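Local coordinates for protein predicted transcriptional regulator (Clostridium thermocellum, PDB 1XMA) that probably regulates transcription as a dimeric DNA-binding protein of the PadR-like family, pairing a winged-helix domain with a long C-terminal helix, at residues D36-T44 against Y117-T128. Sequence-based numbering, arbitrary orientation.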
loop_
_atom_site.group_PDB
_atom_site.type_symbol
_atom_site.label_atom_id
_atom_site.label_comp_id
_atom_site.label_asym_id
_atom_site.label_seq_id
_atom_site.Cartn_x
_atom_site.Cartn_y
_atom_site.Cartn_z
ATOM N N ASP B 36 0.807 1.846 5.127
ATOM C CA ASP B 36 1.611 0.782 4.498
ATOM C C ASP B 36 1.815 0.993 3.008
ATOM O O ASP B 36 2.924 0.808 2.503
ATOM C CB ASP B 36 0.942 -0.579 4.718
ATOM C CG ASP B 36 0.866 -0.959 6.177
ATOM O OD1 ASP B 36 1.938 -1.188 6.776
ATOM O OD2 ASP B 36 -0.267 -1.027 6.724
ATOM N N VAL B 37 0.739 1.351 2.304
ATOM C CA VAL B 37 0.818 1.665 0.864
ATOM C C VAL B 37 1.636 2.935 0.605
ATOM O O VAL B 37 2.578 2.915 -0.190
ATOM C CB VAL B 37 -0.594 1.759 0.185
ATOM C CG1 VAL B 37 -0.463 1.949 -1.307
ATOM C CG2 VAL B 37 -1.436 0.494 0.472
ATOM N N ILE B 38 1.296 4.024 1.289
ATOM C CA ILE B 38 2.042 5.269 1.162
ATOM C C ILE B 38 3.564 5.130 1.409
ATOM O O ILE B 38 4.358 5.782 0.748
ATOM C CB ILE B 38 1.402 6.392 2.043
ATOM C CG1 ILE B 38 0.211 7.029 1.315
ATOM C CG2 ILE B 38 2.429 7.460 2.463
ATOM C CD1 ILE B 38 0.594 7.785 0.033
ATOM N N ARG B 39 3.965 4.279 2.354
ATOM C CA ARG B 39 5.386 4.022 2.575
ATOM C C ARG B 39 6.045 3.491 1.303
ATOM O O ARG B 39 7.149 3.888 0.960
ATOM C CB ARG B 39 5.604 3.051 3.761
ATOM N N GLY B 40 5.352 2.585 0.612
ATOM C CA GLY B 40 5.782 2.111 -0.694
ATOM C C GLY B 40 5.889 3.156 -1.803
ATOM O O GLY B 40 6.590 2.928 -2.793
ATOM N N TYR B 41 5.225 4.304 -1.648
ATOM C CA TYR B 41 5.138 5.280 -2.761
ATOM C C TYR B 41 5.725 6.665 -2.554
ATOM O O TYR B 41 5.711 7.481 -3.467
ATOM C CB TYR B 41 3.716 5.313 -3.346
ATOM C CG TYR B 41 3.473 4.014 -4.083
ATOM C CD1 TYR B 41 3.931 3.840 -5.396
ATOM C CD2 TYR B 41 2.856 2.929 -3.443
ATOM C CE1 TYR B 41 3.758 2.622 -6.064
ATOM C CE2 TYR B 41 2.679 1.708 -4.099
ATOM C CZ TYR B 41 3.124 1.563 -5.406
ATOM O OH TYR B 41 2.937 0.374 -6.049
ATOM N N VAL B 42 6.284 6.898 -1.368
ATOM C CA VAL B 42 6.898 8.169 -1.000
ATOM C C VAL B 42 7.848 8.642 -2.085
ATOM O O VAL B 42 7.677 9.750 -2.642
ATOM C CB VAL B 42 7.595 8.067 0.459
ATOM C CG1 VAL B 42 8.753 9.052 0.654
ATOM C CG2 VAL B 42 6.581 8.270 1.526
ATOM N N ASP B 43 8.833 7.802 -2.413
ATOM C CA ASP B 43 9.855 8.147 -3.423
ATOM C C ASP B 43 9.251 8.441 -4.783
ATOM O O ASP B 43 9.665 9.394 -5.467
ATOM C CB ASP B 43 10.888 7.041 -3.547
ATOM C CG ASP B 43 11.699 6.857 -2.267
ATOM O OD1 ASP B 43 11.417 7.527 -1.266
ATOM O OD2 ASP B 43 12.618 6.033 -2.258
ATOM N N THR B 44 8.289 7.609 -5.178
ATOM C CA THR B 44 7.595 7.755 -6.456
ATOM C C THR B 44 6.798 9.071 -6.509
ATOM O O THR B 44 6.799 9.737 -7.527
ATOM C CB THR B 44 6.661 6.546 -6.696
ATOM O OG1 THR B 44 7.423 5.334 -6.558
ATOM C CG2 THR B 44 5.990 6.612 -8.093
ATOM N N TYR B 117 12.987 4.432 -12.714
ATOM C CA TYR B 117 12.471 3.912 -11.453
ATOM C C TYR B 117 10.999 4.305 -11.254
ATOM O O TYR B 117 10.180 3.491 -10.785
ATOM C CB TYR B 117 13.312 4.392 -10.292
ATOM C CG TYR B 117 12.733 4.109 -8.900
ATOM C CD1 TYR B 117 12.048 5.095 -8.211
ATOM C CD2 TYR B 117 12.912 2.859 -8.265
ATOM C CE1 TYR B 117 11.539 4.880 -6.944
ATOM C CE2 TYR B 117 12.397 2.618 -6.954
ATOM C CZ TYR B 117 11.712 3.652 -6.309
ATOM O OH TYR B 117 11.170 3.487 -5.041
ATOM N N TYR B 118 10.675 5.551 -11.602
ATOM C CA TYR B 118 9.312 6.056 -11.522
ATOM C C TYR B 118 8.355 5.223 -12.390
ATOM O O TYR B 118 7.257 4.849 -11.942
ATOM C CB TYR B 118 9.271 7.544 -11.933
ATOM C CG TYR B 118 7.861 8.082 -12.092
ATOM C CD1 TYR B 118 7.142 8.565 -10.988
ATOM C CD2 TYR B 118 7.228 8.081 -13.348
ATOM C CE1 TYR B 118 5.812 9.043 -11.143
ATOM C CE2 TYR B 118 5.942 8.560 -13.510
ATOM C CZ TYR B 118 5.232 9.037 -12.401
ATOM O OH TYR B 118 3.949 9.503 -12.577
ATOM N N LYS B 119 8.771 4.927 -13.626
ATOM C CA LYS B 119 7.904 4.183 -14.566
ATOM C C LYS B 119 7.658 2.735 -14.119
ATOM O O LYS B 119 6.547 2.209 -14.283
ATOM C CB LYS B 119 8.458 4.232 -15.995
ATOM C CG LYS B 119 8.375 5.606 -16.633
ATOM C CD LYS B 119 8.518 5.533 -18.141
ATOM C CE LYS B 119 9.979 5.487 -18.579
ATOM N NZ LYS B 119 10.133 5.892 -20.021
ATOM N N GLN B 120 8.693 2.114 -13.548
ATOM C CA GLN B 120 8.592 0.792 -12.945
ATOM C C GLN B 120 7.584 0.790 -11.789
ATOM O O GLN B 120 6.732 -0.099 -11.687
ATOM C CB GLN B 120 9.966 0.311 -12.435
ATOM C CG GLN B 120 9.961 -1.188 -12.031
ATOM C CD GLN B 120 11.052 -1.576 -11.019
ATOM O OE1 GLN B 120 11.994 -2.326 -11.352
ATOM N NE2 GLN B 120 10.920 -1.083 -9.766
ATOM N N LYS B 121 7.696 1.792 -10.916
ATOM C CA LYS B 121 6.813 1.907 -9.760
ATOM C C LYS B 121 5.382 2.246 -10.170
ATOM O O LYS B 121 4.436 1.840 -9.506
ATOM C CB LYS B 121 7.379 2.932 -8.771
ATOM C CG LYS B 121 8.552 2.396 -7.964
ATOM C CD LYS B 121 8.036 1.780 -6.689
ATOM C CE LYS B 121 8.927 0.665 -6.214
ATOM N NZ LYS B 121 8.349 0.032 -4.993
ATOM N N CYS B 122 5.230 2.975 -11.277
ATOM C CA CYS B 122 3.909 3.215 -11.863
ATOM C C CYS B 122 3.252 1.882 -12.314
ATOM O O CYS B 122 2.130 1.568 -11.927
ATOM C CB CYS B 122 3.997 4.236 -13.015
ATOM S SG CYS B 122 2.384 4.734 -13.737
ATOM N N GLU B 123 3.978 1.094 -13.095
ATOM C CA GLU B 123 3.510 -0.225 -13.490
ATOM C C GLU B 123 3.196 -1.111 -12.292
ATOM O O GLU B 123 2.197 -1.815 -12.283
ATOM C CB GLU B 123 4.509 -0.884 -14.437
ATOM C CG GLU B 123 4.370 -0.371 -15.876
ATOM C CD GLU B 123 5.663 -0.469 -16.683
ATOM O OE1 GLU B 123 6.547 -1.295 -16.317
ATOM O OE2 GLU B 123 5.787 0.288 -17.689
ATOM N N GLU B 124 4.036 -1.044 -11.271
ATOM C CA GLU B 124 3.812 -1.774 -10.046
ATOM C C GLU B 124 2.501 -1.363 -9.354
ATOM O O GLU B 124 1.767 -2.225 -8.853
ATOM C CB GLU B 124 4.996 -1.577 -9.096
ATOM C CG GLU B 124 4.941 -2.451 -7.875
ATOM C CD GLU B 124 6.114 -2.257 -6.954
ATOM O OE1 GLU B 124 5.900 -2.384 -5.720
ATOM O OE2 GLU B 124 7.248 -1.999 -7.450
ATOM N N TRP B 125 2.233 -0.050 -9.325
ATOM C CA TRP B 125 1.022 0.523 -8.725
ATOM C C TRP B 125 -0.233 0.061 -9.447
ATOM O O TRP B 125 -1.266 -0.172 -8.823
ATOM C CB TRP B 125 1.107 2.062 -8.723
ATOM C CG TRP B 125 -0.176 2.791 -8.307
ATOM C CD1 TRP B 125 -0.812 3.773 -9.010
ATOM C CD2 TRP B 125 -0.950 2.593 -7.104
ATOM N NE1 TRP B 125 -1.923 4.202 -8.332
ATOM C CE2 TRP B 125 -2.036 3.497 -7.158
ATOM C CE3 TRP B 125 -0.837 1.731 -5.995
ATOM C CZ2 TRP B 125 -3.014 3.584 -6.132
ATOM C CZ3 TRP B 125 -1.820 1.812 -4.962
ATOM C CH2 TRP B 125 -2.884 2.738 -5.044
ATOM N N GLU B 126 -0.131 -0.064 -10.767
ATOM C CA GLU B 126 -1.232 -0.536 -11.593
ATOM C C GLU B 126 -1.588 -2.009 -11.260
ATOM O O GLU B 126 -2.761 -2.343 -11.023
ATOM C CB GLU B 126 -0.851 -0.377 -13.067
ATOM C CG GLU B 126 -1.971 0.098 -13.966
ATOM C CD GLU B 126 -2.670 1.361 -13.472
ATOM O OE1 GLU B 126 -2.002 2.306 -12.986
ATOM O OE2 GLU B 126 -3.911 1.397 -13.582
ATOM N N LEU B 127 -0.566 -2.865 -11.216
ATOM C CA LEU B 127 -0.708 -4.251 -10.730
ATOM C C LEU B 127 -1.198 -4.375 -9.285
ATOM O O LEU B 127 -2.074 -5.168 -9.005
ATOM C CB LEU B 127 0.594 -5.041 -10.929
ATOM C CG LEU B 127 0.819 -5.692 -12.314
ATOM C CD1 LEU B 127 -0.391 -6.519 -12.797
ATOM C CD2 LEU B 127 1.235 -4.659 -13.386
ATOM N N THR B 128 -0.619 -3.601 -8.381
ATOM C CA THR B 128 -1.098 -3.528 -7.001
ATOM C C THR B 128 -2.596 -3.177 -6.930
ATOM O O THR B 128 -3.369 -3.901 -6.301
ATOM C CB THR B 128 -0.293 -2.519 -6.189
ATOM O OG1 THR B 128 1.083 -2.861 -6.259
ATOM C CG2 THR B 128 -0.744 -2.492 -4.704
HETATM O O HOH W 1 8.387 4.504 -4.214
#
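Y41 and T44 carry helix 36-44 onto helix 117-128, the two segments running roughly antiparallel at 151° with axes 10.2 Å apart and the backbones converging toward T44 and Y118. The Y41 side chain is a knob in the hole formed by K121, E124, W125 and T128. Its chi1 of -70° sets CG beside the backbone N and sends the ring across to the second helix, where OH lies 3.3 Å from W125 CA and K121 O meets the ring edge near its plane. W125 turns the edge of its indole to the face of Y41, with planes 64° apart, and its CZ3 reaches V37 CG1 at 3.9 Å. At the hydroxyl end of the ring, T128 OG1 bonds back to E124 O, 2.8 Å away and above the carbonyl plane.

A turn along, T44 OG1 rests 3.3 Å from K121 CB, while CG2 packs on Y118 CD1. One water links the helices where direct polar bonds are lacking: it donates to G40 O and also bonds T44 OG1 and Y117 OH. Within helix 117-128, K121 NZ makes a salt bridge to E124 OE2 whose hydrogen bond is weak.

The contact ties the N-terminal helix 35-52 to the long C-terminal helix 112-135. Helix 76-88 packs against D43, whose carboxylate pairs with R85, and the second subunit lies along the contact, N133 of that chain bonding W125 NE1 and F135 of that chain bonding Y118 OH, consistent with a role in dimerisation.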